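PDB 3TP4: computational Design of Enzyme, which is a computationally designed enzyme meant to carry an activated serine in a catalytic triad, probably on a TIM-barrel scaffold of the glycosyl hydrolase family 26 type. Local coordinates for residues Asp12-Thr17 with Gly163-Ile168; Thr17-Ser22 with Phe362-Ala367; Tyr23-Arg28 with Gly275-Phe280; Asn212-Trp217 with Phe239-Gly244. All coordinates share one frame; numbering follows the deposited sequence.

How the contacts relate
Helix 15-27 ties the set together. Contacts 1, 2 and 3 follow it from its first turn to its last, and contact 4 lies in the barrel sheet that it covers. Contacts 1 and 2 share Thr17, and their centres are 9 Å apart. Contacts 3 and 4 lie 11 Å apart between centres and are joined by the pair Val277 O and Leu243 N, 2.8 Å apart and probably hydrogen-bonded. Contact 4 also meets contact 1, where Ile168 N lies 2.8 Å from Asn212 O. Contacts 1, 3 and 4 gather near the starts of barrel strands. Ser70, His37 and Glu320, probably the designed triad, sit at or near the ends of theirs.

Contact 1 (Asp12-Thr17 with Gly163-Ile168); sequences DATAET and GTLIPI
Thr17 and Pro167 bring the two backbones closest, with their CA atoms 4.9 Å apart. Toward the start of the helix the chains diverge, and the CA atoms of Thr14 and Leu165 are 7.7 Å apart. Thr14 is the N-cap of helix 15-27. Segment 163-168 is the loop that leads into barrel strand 168-174. No direct hydrogen bond crosses between the segments. Pro167 packs its CG against the first helical turn, 3.5 Å from Glu16 C. The same CG is 3.6 Å from Thr17 OG1, and the two side chains run antiparallel alongside one another. That hydroxyl points back to the N-cap and donates to Thr14 OG1 at 2.7 Å. Thr14 CG2 meets Leu165 CD1 at 3.8 Å, the two side chains roughly perpendicular. The Glu16 chain bends at chi2 (77°), which brings CD to 3.6 Å from Thr164 CG2. The methyl is equally far from both carboxylate oxygens. A valine in place of Thr17 would probably leave Thr14 OG1 without its donor and the N-cap hydroxyl freer to turn. A water supplies the polar link. It accepts from Thr14 OG1 and donates to Glu16 OE1 and to Leu165 O, the last at 2.7 Å. The join is therefore a relay from Thr17 through Thr14 to water, set beside an apolar seam at Pro167, and the Glu16 carboxylate probably also suits the start of the helix.

Contact 2 (Thr17-Ser22 with Phe362-Ala367); sequences TRSLLS and FDRTVA
The TIM-barrel helix 15-27 is covered here by the chain that leaves the barrel, where Phe362-Ala367 runs into strand 366-368, the parallel partner of strand 4-6. Arg18, Ser19 and, one turn on, Ser22 face this chain. Arg18 bends at chi3 (-52°) and turns the edge of its guanidinium to Val366 O. NE donates to that oxygen at a modelled 2.5 Å, a length that is doubtfully short, at 162° and near the guanidinium plane; NH2 adds a weak bond to the same oxygen. Val366 CG1 lies over the helix backbone, 3.5 Å from Ser19 N. Ser19 OG accepts from Arg364 N at 3.0 Å and is also bonded to Ala361 O. Leu20 runs alongside Phe362, both directed alike, with Leu20 CD1 4.1 Å from Phe362 CE1; Pro167 touches both. Arg364 grips Ser22 side-on. Its NE, at 3.3 Å, and its NH2 both donate to the one hydroxyl, Ser22 OG, which lies close to the guanidinium plane. The same hydroxyl bonds Glu4 OE2, so it joins the helix, the leaving chain and the N-terminal strand. A leucine in place of Arg364 would probably leave Ser22 OG without two donors and freer to turn, with the loop less tightly tied to the helix. The second of the two bonds, Arg364 NH2 to Ser22 OG, is 3.2 Å long.

Contact 3 (Tyr23-Arg28 with Gly275-Phe280); sequences YLDGVR and GKVSAF
Val277 and Asp25 meet where the last turns of helix 15-27 cross the short barrel strand 277-278 of the TIM-barrel fold. The two methyls of Val277 meet neighbouring residues of the helix. CG2 reaches Asp25 N at 3.5 Å, while CG1 lies 4.1 Å from Leu24 CB. Arg28 turns one face of its guanidinium to Ser278 N, which lies about 3.7 Å above the plane, toward the rim. This amide is buried and has no hydrogen-bond partner in the model. The edge of the same guanidinium meets Asp25 in a salt bridge, with NH1 2.9 Å from OD1, in the guanidinium plane and nearly along the C-O axis. Asp25 CG stands anti to the backbone N (chi1 -167°), which places OD1 for Arg28 NH1 and for a water. Asp272 gives NH1 a second carboxylate, and Arg315 O accepts from NE, which probably fixes how the group is turned. Ser278 OG is bonded to Asn316 OD1. The water shares Asp25 OD1 with the salt bridge and links it to the strand: it donates to Asp25 OD1 at 3.0 Å and to Lys276 O at 2.7 Å.

Contact 4 (Asn212-Trp217 with Phe239-Gly244); sequences NFLYAW and FVDVLG
Trp217 and Leu243 meet at the edge of the indole, where Leu243 CD2 lies 3.8 Å from CE3, near the ring plane. Tyr230 and Tyr234 add edge-to-face contacts to the indole. Tyr215 likewise offers an edge, with CD1 3.9 Å from Asp241 OD2, and its ring plane is turned 36° from that of the carboxylate. The Phe213 ring is stacked with that of Phe170. These residues belong to the beta-alpha-beta unit of strand 213-217, helix 227-230 and strand 242-249 in the TIM barrel, with Phe170 on neighbouring strand 168-174. The two strands of the unit are parallel. Ala216 and Val242 share one face of the sheet, with their CB atoms 4.0 Å apart; Trp217 and Leu243 share the other. Two rungs of the pairing lie here: Trp217 N donates to Val242 O at 3.0 Å with a C=O...N angle of 175°, and Gly244 N donates to Trp217 O. Where strand 242-249 begins, Tyr215 O takes two donors, Asp241 N at 2.8 Å, in the carbonyl plane, and Val242 N at 3.1 Å, tilted from it. Asp241 also reaches back with its side chain. CG lies beside the backbone N (chi1 -66°), and OD2 accepts from Tyr215 N through its anti lone pair at 2.9 Å. The carboxylate thus extends the pairing by one more bond, while OD1 is held by Val9 N. Phe239 O, near Tyr215 CB, is buried without a hydrogen-bond partner in the model. A water donates to Phe213 O and, at 2.7 Å, to Asp241 OD2.

Contact 1 (Asp12-Thr17 with Gly163-Ile168)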
loop_
_atom_site.group_PDB
_atom_site.type_symbol
_atom_site.label_atom_id
_atom_site.label_comp_id
_atom_site.label_asym_id
_atom_site.label_seq_id
_atom_site.Cartn_x
_atom_site.Cartn_y
_atom_site.Cartn_z
ATOM N N ASP A 12 16.699 4.394 -6.281
ATOM C CA ASP A 12 16.825 5.430 -7.306
ATOM C C ASP A 12 15.681 6.452 -7.281
ATOM O O ASP A 12 15.502 7.202 -8.243
ATOM C CB ASP A 12 16.877 4.799 -8.702
ATOM C CG ASP A 12 18.167 4.029 -8.959
ATOM O OD1 ASP A 12 19.236 4.452 -8.471
ATOM O OD2 ASP A 12 18.107 2.998 -9.654
ATOM N N ALA A 13 14.899 6.471 -6.207
ATOM C CA ALA A 13 13.773 7.399 -6.095
ATOM C C ALA A 13 14.255 8.844 -6.109
ATOM O O ALA A 13 15.369 9.148 -5.687
ATOM C CB ALA A 13 12.967 7.136 -4.818
ATOM N N THR A 14 13.396 9.731 -6.583
ATOM C CA THR A 14 13.730 11.147 -6.652
ATOM C C THR A 14 14.038 11.746 -5.278
ATOM O O THR A 14 13.714 11.169 -4.234
ATOM C CB THR A 14 12.595 11.948 -7.308
ATOM O OG1 THR A 14 11.467 12.008 -6.424
ATOM C CG2 THR A 14 12.173 11.291 -8.613
ATOM N N ALA A 15 14.675 12.912 -5.299
ATOM C CA ALA A 15 15.054 13.626 -4.097
ATOM C C ALA A 15 13.823 13.893 -3.230
ATOM O O ALA A 15 13.845 13.692 -2.017
ATOM C CB ALA A 15 15.733 14.958 -4.478
ATOM N N GLU A 16 12.754 14.356 -3.866
ATOM C CA GLU A 16 11.537 14.720 -3.140
ATOM C C GLU A 16 10.899 13.488 -2.497
ATOM O O GLU A 16 10.346 13.559 -1.396
ATOM C CB GLU A 16 10.543 15.418 -4.066
ATOM C CG GLU A 16 10.964 16.849 -4.473
ATOM C CD GLU A 16 12.056 16.871 -5.543
ATOM O OE1 GLU A 16 12.318 15.821 -6.179
ATOM O OE2 GLU A 16 12.657 17.945 -5.751
ATOM N N THR A 17 11.004 12.365 -3.192
ATOM C CA THR A 17 10.451 11.096 -2.722
ATOM C C THR A 17 11.214 10.569 -1.513
ATOM O O THR A 17 10.606 10.160 -0.520
ATOM C CB THR A 17 10.462 10.054 -3.849
ATOM O OG1 THR A 17 9.692 10.558 -4.944
ATOM C CG2 THR A 17 9.859 8.727 -3.372
ATOM N N GLY A 163 7.804 20.611 -13.593
ATOM C CA GLY A 163 8.220 19.299 -14.072
ATOM C C GLY A 163 8.588 18.277 -13.001
ATOM O O GLY A 163 8.763 17.089 -13.294
ATOM N N THR A 164 8.710 18.733 -11.760
ATOM C CA THR A 164 9.099 17.860 -10.656
ATOM C C THR A 164 8.048 16.773 -10.385
ATOM O O THR A 164 6.865 17.064 -10.245
ATOM C CB THR A 164 9.335 18.670 -9.363
ATOM O OG1 THR A 164 10.325 19.681 -9.599
ATOM C CG2 THR A 164 9.811 17.758 -8.243
ATOM N N LEU A 165 8.485 15.519 -10.319
ATOM C CA LEU A 165 7.583 14.440 -9.952
ATOM C C LEU A 165 7.102 14.652 -8.522
ATOM O O LEU A 165 7.891 14.989 -7.640
ATOM C CB LEU A 165 8.276 13.076 -10.073
ATOM C CG LEU A 165 8.589 12.611 -11.501
ATOM C CD1 LEU A 165 9.744 11.625 -11.514
ATOM C CD2 LEU A 165 7.354 12.013 -12.166
ATOM N N ILE A 166 5.810 14.448 -8.308
ATOM C CA ILE A 166 5.222 14.499 -6.974
ATOM C C ILE A 166 5.281 13.108 -6.331
ATOM O O ILE A 166 4.795 12.136 -6.908
ATOM C CB ILE A 166 3.756 14.935 -7.073
ATOM C CG1 ILE A 166 3.651 16.297 -7.771
ATOM C CG2 ILE A 166 3.101 14.971 -5.697
ATOM C CD1 ILE A 166 2.236 16.675 -8.104
ATOM N N PRO A 167 5.890 13.002 -5.142
ATOM C CA PRO A 167 5.949 11.680 -4.505
ATOM C C PRO A 167 4.561 11.160 -4.156
ATOM O O PRO A 167 3.665 11.937 -3.823
ATOM C CB PRO A 167 6.781 11.932 -3.239
ATOM C CG PRO A 167 7.588 13.170 -3.568
ATOM C CD PRO A 167 6.664 14.013 -4.401
ATOM N N ILE A 168 4.388 9.847 -4.260
ATOM C CA ILE A 168 3.111 9.199 -4.014
ATOM C C ILE A 168 3.332 7.965 -3.142
ATOM O O ILE A 168 4.223 7.156 -3.412
ATOM C CB ILE A 168 2.441 8.765 -5.343
ATOM C CG1 ILE A 168 1.969 9.988 -6.129
ATOM C CG2 ILE A 168 1.245 7.858 -5.081
ATOM C CD1 ILE A 168 1.510 9.650 -7.531
HETATM O O HOH W 1 10.483 14.360 -7.504
#

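Contact 2 (Thr17-Ser22 with Phe362-Ala367)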
loop_
_atom_site.group_PDB
_atom_site.type_symbol
_atom_site.label_atom_id
_atom_site.label_comp_id
_atom_site.label_asym_id
_atom_site.label_seq_id
_atom_site.Cartn_x
_atom_site.Cartn_y
_atom_site.Cartn_z
ATOM N N THR A 17 11.004 12.365 -3.192
ATOM C CA THR A 17 10.451 11.096 -2.722
ATOM C C THR A 17 11.214 10.569 -1.513
ATOM O O THR A 17 10.606 10.160 -0.520
ATOM C CB THR A 17 10.462 10.054 -3.849
ATOM O OG1 THR A 17 9.692 10.558 -4.944
ATOM C CG2 THR A 17 9.859 8.727 -3.372
ATOM N N ARG A 18 12.545 10.577 -1.598
ATOM C CA ARG A 18 13.375 10.244 -0.445
ATOM C C ARG A 18 13.101 11.201 0.704
ATOM O O ARG A 18 13.040 10.788 1.859
ATOM C CB ARG A 18 14.874 10.241 -0.799
ATOM C CG ARG A 18 15.214 9.404 -2.055
ATOM C CD ARG A 18 16.716 9.178 -2.249
ATOM N NE ARG A 18 17.500 10.410 -2.217
ATOM C CZ ARG A 18 17.748 11.181 -3.271
ATOM N NH1 ARG A 18 17.273 10.866 -4.467
ATOM N NH2 ARG A 18 18.477 12.278 -3.127
ATOM N N SER A 19 12.959 12.487 0.385
ATOM C CA SER A 19 12.611 13.482 1.398
ATOM C C SER A 19 11.313 13.105 2.117
ATOM O O SER A 19 11.227 13.148 3.352
ATOM C CB SER A 19 12.452 14.865 0.749
ATOM O OG SER A 19 12.061 15.826 1.709
ATOM N N LEU A 20 10.298 12.745 1.341
ATOM C CA LEU A 20 8.995 12.420 1.923
ATOM C C LEU A 20 9.115 11.268 2.909
ATOM O O LEU A 20 8.548 11.315 3.998
ATOM C CB LEU A 20 7.973 12.071 0.833
ATOM C CG LEU A 20 6.591 11.641 1.347
ATOM C CD1 LEU A 20 5.969 12.699 2.274
ATOM C CD2 LEU A 20 5.640 11.324 0.193
ATOM N N LEU A 21 9.850 10.223 2.534
ATOM C CA LEU A 21 9.987 9.075 3.435
ATOM C C LEU A 21 10.669 9.484 4.742
ATOM O O LEU A 21 10.288 9.032 5.820
ATOM C CB LEU A 21 10.740 7.932 2.760
ATOM C CG LEU A 21 10.725 6.602 3.511
ATOM C CD1 LEU A 21 9.304 6.141 3.770
ATOM C CD2 LEU A 21 11.523 5.526 2.735
ATOM N N SER A 22 11.669 10.358 4.642
ATOM C CA SER A 22 12.328 10.908 5.824
ATOM C C SER A 22 11.364 11.727 6.678
ATOM O O SER A 22 11.372 11.632 7.901
ATOM C CB SER A 22 13.512 11.790 5.419
ATOM O OG SER A 22 14.055 12.455 6.555
ATOM N N PHE A 362 9.230 17.825 1.414
ATOM C CA PHE A 362 9.794 17.462 0.113
ATOM C C PHE A 362 11.167 18.049 -0.203
ATOM O O PHE A 362 11.772 17.675 -1.210
ATOM C CB PHE A 362 8.821 17.815 -1.015
ATOM C CG PHE A 362 7.477 17.184 -0.867
ATOM C CD1 PHE A 362 7.316 15.818 -1.041
ATOM C CD2 PHE A 362 6.362 17.955 -0.547
ATOM C CE1 PHE A 362 6.069 15.220 -0.904
ATOM C CE2 PHE A 362 5.112 17.367 -0.405
ATOM C CZ PHE A 362 4.964 15.994 -0.582
ATOM N N ASP A 363 11.668 18.933 0.652
ATOM C CA ASP A 363 12.855 19.700 0.310
ATOM C C ASP A 363 14.058 19.288 1.131
ATOM O O ASP A 363 15.055 19.995 1.174
ATOM C CB ASP A 363 12.585 21.210 0.444
ATOM C CG ASP A 363 12.182 21.616 1.850
ATOM O OD1 ASP A 363 12.034 20.738 2.722
ATOM O OD2 ASP A 363 11.997 22.824 2.081
ATOM N N ARG A 364 13.966 18.128 1.773
ATOM C CA ARG A 364 15.075 17.616 2.563
ATOM C C ARG A 364 16.171 17.040 1.666
ATOM O O ARG A 364 15.918 16.649 0.526
ATOM C CB ARG A 364 14.582 16.577 3.579
ATOM C CG ARG A 364 13.843 17.205 4.758
ATOM C CD ARG A 364 12.607 16.417 5.165
ATOM N NE ARG A 364 12.870 15.481 6.247
ATOM C CZ ARG A 364 12.394 15.597 7.485
ATOM N NH1 ARG A 364 11.627 16.624 7.826
ATOM N NH2 ARG A 364 12.696 14.679 8.392
ATOM N N THR A 365 17.393 17.026 2.180
ATOM C CA THR A 365 18.501 16.379 1.497
ATOM C C THR A 365 18.763 15.039 2.171
ATOM O O THR A 365 19.232 14.983 3.313
ATOM C CB THR A 365 19.774 17.243 1.535
ATOM O OG1 THR A 365 19.512 18.502 0.901
ATOM C CG2 THR A 365 20.910 16.540 0.798
ATOM N N VAL A 366 18.440 13.962 1.466
ATOM C CA VAL A 366 18.563 12.624 2.032
ATOM C C VAL A 366 18.924 11.608 0.955
ATOM O O VAL A 366 18.295 11.554 -0.104
ATOM C CB VAL A 366 17.268 12.210 2.757
ATOM C CG1 VAL A 366 16.064 12.684 1.987
ATOM C CG2 VAL A 366 17.231 10.707 2.981
ATOM N N ALA A 367 19.961 10.825 1.226
ATOM C CA ALA A 367 20.423 9.819 0.275
ATOM C C ALA A 367 19.862 8.440 0.595
ATOM O O ALA A 367 19.588 8.105 1.753
ATOM C CB ALA A 367 21.945 9.778 0.223
#

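Contact 3 (Tyr23-Arg28 with Gly275-Phe280)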
loop_
_atom_site.group_PDB
_atom_site.type_symbol
_atom_site.label_atom_id
_atom_site.label_comp_id
_atom_site.label_asym_id
_atom_site.label_seq_id
_atom_site.Cartn_x
_atom_site.Cartn_y
_atom_site.Cartn_z
ATOM N N TYR A 23 10.556 12.550 6.026
ATOM C CA TYR A 23 9.600 13.388 6.735
ATOM C C TYR A 23 8.584 12.534 7.497
ATOM O O TYR A 23 8.313 12.784 8.673
ATOM C CB TYR A 23 8.898 14.346 5.760
ATOM C CG TYR A 23 7.673 15.009 6.336
ATOM C CD1 TYR A 23 7.770 16.190 7.069
ATOM C CD2 TYR A 23 6.417 14.452 6.150
ATOM C CE1 TYR A 23 6.647 16.792 7.592
ATOM C CE2 TYR A 23 5.294 15.044 6.661
ATOM C CZ TYR A 23 5.409 16.215 7.379
ATOM O OH TYR A 23 4.275 16.793 7.891
ATOM N N LEU A 24 8.030 11.525 6.830
ATOM C CA LEU A 24 7.034 10.666 7.465
ATOM C C LEU A 24 7.614 9.945 8.691
ATOM O O LEU A 24 6.926 9.774 9.690
ATOM C CB LEU A 24 6.454 9.672 6.452
ATOM C CG LEU A 24 5.616 10.323 5.339
ATOM C CD1 LEU A 24 5.281 9.314 4.211
ATOM C CD2 LEU A 24 4.349 10.953 5.934
ATOM N N ASP A 25 8.876 9.527 8.630
ATOM C CA ASP A 25 9.482 8.897 9.805
ATOM C C ASP A 25 9.656 9.934 10.916
ATOM O O ASP A 25 9.383 9.665 12.080
ATOM C CB ASP A 25 10.833 8.255 9.462
ATOM C CG ASP A 25 11.345 7.334 10.568
ATOM O OD1 ASP A 25 10.524 6.643 11.221
ATOM O OD2 ASP A 25 12.574 7.306 10.788
ATOM N N GLY A 26 10.100 11.130 10.540
ATOM C CA GLY A 26 10.390 12.178 11.507
ATOM C C GLY A 26 9.184 12.700 12.257
ATOM O O GLY A 26 9.303 13.140 13.402
ATOM N N VAL A 27 8.012 12.652 11.629
ATOM C CA VAL A 27 6.812 13.155 12.283
ATOM C C VAL A 27 6.278 12.190 13.347
ATOM O O VAL A 27 5.547 12.593 14.248
ATOM C CB VAL A 27 5.706 13.503 11.246
ATOM C CG1 VAL A 27 4.916 12.256 10.867
ATOM C CG2 VAL A 27 4.789 14.574 11.786
ATOM N N ARG A 28 6.653 10.918 13.252
ATOM C CA ARG A 28 6.103 9.907 14.152
ATOM C C ARG A 28 6.297 10.267 15.623
ATOM O O ARG A 28 7.422 10.466 16.075
ATOM C CB ARG A 28 6.692 8.531 13.819
ATOM C CG ARG A 28 6.351 8.100 12.383
ATOM C CD ARG A 28 7.085 6.845 11.963
ATOM N NE ARG A 28 6.790 5.750 12.878
ATOM C CZ ARG A 28 7.684 4.856 13.298
ATOM N NH1 ARG A 28 8.947 4.913 12.881
ATOM N NH2 ARG A 28 7.308 3.905 14.148
ATOM N N GLY A 275 13.732 0.170 10.717
ATOM C CA GLY A 275 14.115 1.484 10.226
ATOM C C GLY A 275 13.128 1.972 9.179
ATOM O O GLY A 275 13.498 2.672 8.241
ATOM N N LYS A 276 11.868 1.578 9.332
ATOM C CA LYS A 276 10.825 1.946 8.384
ATOM C C LYS A 276 9.821 2.904 9.017
ATOM O O LYS A 276 9.970 3.308 10.170
ATOM C CB LYS A 276 10.106 0.688 7.870
ATOM C CG LYS A 276 11.024 -0.239 7.034
ATOM C CD LYS A 276 10.256 -1.438 6.477
ATOM C CE LYS A 276 11.195 -2.387 5.702
ATOM N NZ LYS A 276 11.933 -1.646 4.645
ATOM N N VAL A 277 8.802 3.263 8.246
ATOM C CA VAL A 277 7.720 4.121 8.719
ATOM C C VAL A 277 6.474 3.284 8.977
ATOM O O VAL A 277 6.162 2.387 8.201
ATOM C CB VAL A 277 7.372 5.183 7.653
ATOM C CG1 VAL A 277 6.020 5.860 7.970
ATOM C CG2 VAL A 277 8.498 6.206 7.529
ATOM N N SER A 278 5.773 3.558 10.073
ATOM C CA SER A 278 4.466 2.950 10.282
ATOM C C SER A 278 3.399 4.032 10.230
ATOM O O SER A 278 3.665 5.195 10.558
ATOM C CB SER A 278 4.405 2.226 11.625
ATOM O OG SER A 278 4.660 3.133 12.694
ATOM N N ALA A 279 2.188 3.653 9.828
ATOM C CA ALA A 279 1.086 4.611 9.742
ATOM C C ALA A 279 -0.228 3.895 10.014
ATOM O O ALA A 279 -0.355 2.704 9.735
ATOM C CB ALA A 279 1.052 5.264 8.369
ATOM N N PHE A 280 -1.190 4.614 10.580
ATOM C CA PHE A 280 -2.541 4.087 10.805
ATOM C C PHE A 280 -3.316 4.259 9.484
ATOM O O PHE A 280 -4.171 5.137 9.353
ATOM C CB PHE A 280 -3.192 4.875 11.957
ATOM C CG PHE A 280 -4.498 4.294 12.476
ATOM C CD1 PHE A 280 -5.077 3.165 11.900
ATOM C CD2 PHE A 280 -5.156 4.913 13.541
ATOM C CE1 PHE A 280 -6.304 2.653 12.385
ATOM C CE2 PHE A 280 -6.372 4.420 14.031
ATOM C CZ PHE A 280 -6.947 3.293 13.463
HETATM O O HOH W 2 12.104 4.126 11.579
#

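Contact 4 (Asn212-Trp217 with Phe239-Gly244)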
loop_
_atom_site.group_PDB
_atom_site.type_symbol
_atom_site.label_atom_id
_atom_site.label_comp_id
_atom_site.label_asym_id
_atom_site.label_seq_id
_atom_site.Cartn_x
_atom_site.Cartn_y
_atom_site.Cartn_z
ATOM N N ASN A 212 8.925 7.874 -8.298
ATOM C CA ASN A 212 8.255 8.748 -7.325
ATOM C C ASN A 212 7.244 8.012 -6.438
ATOM O O ASN A 212 6.295 8.616 -5.938
ATOM C CB ASN A 212 7.611 9.979 -8.010
ATOM C CG ASN A 212 6.585 9.595 -9.071
ATOM O OD1 ASN A 212 6.786 8.644 -9.822
ATOM N ND2 ASN A 212 5.476 10.330 -9.128
ATOM N N PHE A 213 7.463 6.709 -6.242
ATOM C CA PHE A 213 6.643 5.914 -5.332
ATOM C C PHE A 213 7.363 5.546 -4.023
ATOM O O PHE A 213 8.553 5.183 -4.010
ATOM C CB PHE A 213 6.178 4.606 -5.984
ATOM C CG PHE A 213 4.971 4.739 -6.870
ATOM C CD1 PHE A 213 4.395 5.965 -7.110
ATOM C CD2 PHE A 213 4.409 3.614 -7.455
ATOM C CE1 PHE A 213 3.286 6.074 -7.923
ATOM C CE2 PHE A 213 3.306 3.716 -8.269
ATOM C CZ PHE A 213 2.740 4.952 -8.504
ATOM N N LEU A 214 6.612 5.637 -2.932
ATOM C CA LEU A 214 6.923 4.943 -1.690
ATOM C C LEU A 214 5.893 3.818 -1.610
ATOM O O LEU A 214 4.758 3.987 -2.046
ATOM C CB LEU A 214 6.783 5.882 -0.489
ATOM C CG LEU A 214 7.746 7.073 -0.481
ATOM C CD1 LEU A 214 7.521 7.987 0.733
ATOM C CD2 LEU A 214 9.213 6.587 -0.534
ATOM N N TYR A 215 6.288 2.668 -1.081
ATOM C CA TYR A 215 5.435 1.487 -1.147
ATOM C C TYR A 215 4.826 1.146 0.199
ATOM O O TYR A 215 5.536 0.906 1.166
ATOM C CB TYR A 215 6.207 0.299 -1.737
ATOM C CG TYR A 215 6.495 0.499 -3.207
ATOM C CD1 TYR A 215 7.685 1.096 -3.630
ATOM C CD2 TYR A 215 5.565 0.133 -4.165
ATOM C CE1 TYR A 215 7.947 1.295 -4.971
ATOM C CE2 TYR A 215 5.813 0.332 -5.512
ATOM C CZ TYR A 215 7.004 0.909 -5.905
ATOM O OH TYR A 215 7.240 1.105 -7.242
ATOM N N ALA A 216 3.499 1.145 0.254
ATOM C CA ALA A 216 2.792 0.861 1.496
ATOM C C ALA A 216 2.153 -0.524 1.464
ATOM O O ALA A 216 1.730 -1.007 0.412
ATOM C CB ALA A 216 1.732 1.940 1.773
ATOM N N TRP A 217 2.103 -1.151 2.633
ATOM C CA TRP A 217 1.455 -2.442 2.828
ATOM C C TRP A 217 0.810 -2.438 4.204
ATOM O O TRP A 217 1.467 -2.137 5.196
ATOM C CB TRP A 217 2.486 -3.569 2.767
ATOM C CG TRP A 217 2.025 -4.889 3.367
ATOM C CD1 TRP A 217 1.304 -5.880 2.737
ATOM C CD2 TRP A 217 2.279 -5.364 4.700
ATOM N NE1 TRP A 217 1.108 -6.948 3.608
ATOM C CE2 TRP A 217 1.689 -6.645 4.815
ATOM C CE3 TRP A 217 2.946 -4.826 5.813
ATOM C CZ2 TRP A 217 1.753 -7.392 5.993
ATOM C CZ3 TRP A 217 3.002 -5.563 6.974
ATOM C CH2 TRP A 217 2.411 -6.837 7.059
ATOM N N PHE A 239 10.866 -4.584 0.045
ATOM C CA PHE A 239 9.683 -4.303 -0.773
ATOM C C PHE A 239 8.682 -3.310 -0.184
ATOM O O PHE A 239 7.815 -2.814 -0.901
ATOM C CB PHE A 239 8.967 -5.616 -1.114
ATOM C CG PHE A 239 9.808 -6.546 -1.932
ATOM C CD1 PHE A 239 9.905 -6.376 -3.299
ATOM C CD2 PHE A 239 10.532 -7.563 -1.329
ATOM C CE1 PHE A 239 10.705 -7.212 -4.071
ATOM C CE2 PHE A 239 11.329 -8.414 -2.089
ATOM C CZ PHE A 239 11.408 -8.236 -3.470
ATOM N N VAL A 240 8.802 -3.028 1.109
ATOM C CA VAL A 240 7.843 -2.173 1.811
ATOM C C VAL A 240 8.537 -0.976 2.477
ATOM O O VAL A 240 9.529 -1.160 3.187
ATOM C CB VAL A 240 7.114 -2.971 2.915
ATOM C CG1 VAL A 240 6.167 -2.060 3.704
ATOM C CG2 VAL A 240 6.350 -4.159 2.309
ATOM N N ASP A 241 8.024 0.234 2.244
ATOM C CA ASP A 241 8.513 1.436 2.937
ATOM C C ASP A 241 7.656 1.800 4.160
ATOM O O ASP A 241 8.174 2.275 5.176
ATOM C CB ASP A 241 8.509 2.650 2.001
ATOM C CG ASP A 241 9.501 2.528 0.850
ATOM O OD1 ASP A 241 10.708 2.287 1.108
ATOM O OD2 ASP A 241 9.059 2.687 -0.314
ATOM N N VAL A 242 6.347 1.593 4.043
ATOM C CA VAL A 242 5.371 2.030 5.060
ATOM C C VAL A 242 4.501 0.856 5.508
ATOM O O VAL A 242 3.855 0.208 4.682
ATOM C CB VAL A 242 4.418 3.131 4.508
ATOM C CG1 VAL A 242 3.310 3.470 5.522
ATOM C CG2 VAL A 242 5.193 4.398 4.119
ATOM N N LEU A 243 4.475 0.606 6.817
ATOM C CA LEU A 243 3.705 -0.487 7.387
ATOM C C LEU A 243 2.400 0.060 7.929
ATOM O O LEU A 243 2.405 1.025 8.709
ATOM C CB LEU A 243 4.481 -1.139 8.532
ATOM C CG LEU A 243 5.893 -1.615 8.191
ATOM C CD1 LEU A 243 6.644 -1.973 9.458
ATOM C CD2 LEU A 243 5.824 -2.801 7.273
ATOM N N GLY A 244 1.292 -0.561 7.544
ATOM C CA GLY A 244 -0.021 -0.017 7.849
ATOM C C GLY A 244 -0.902 -0.831 8.785
ATOM O O GLY A 244 -0.490 -1.853 9.328
HETATM O O HOH W 3 10.431 3.394 -2.502
#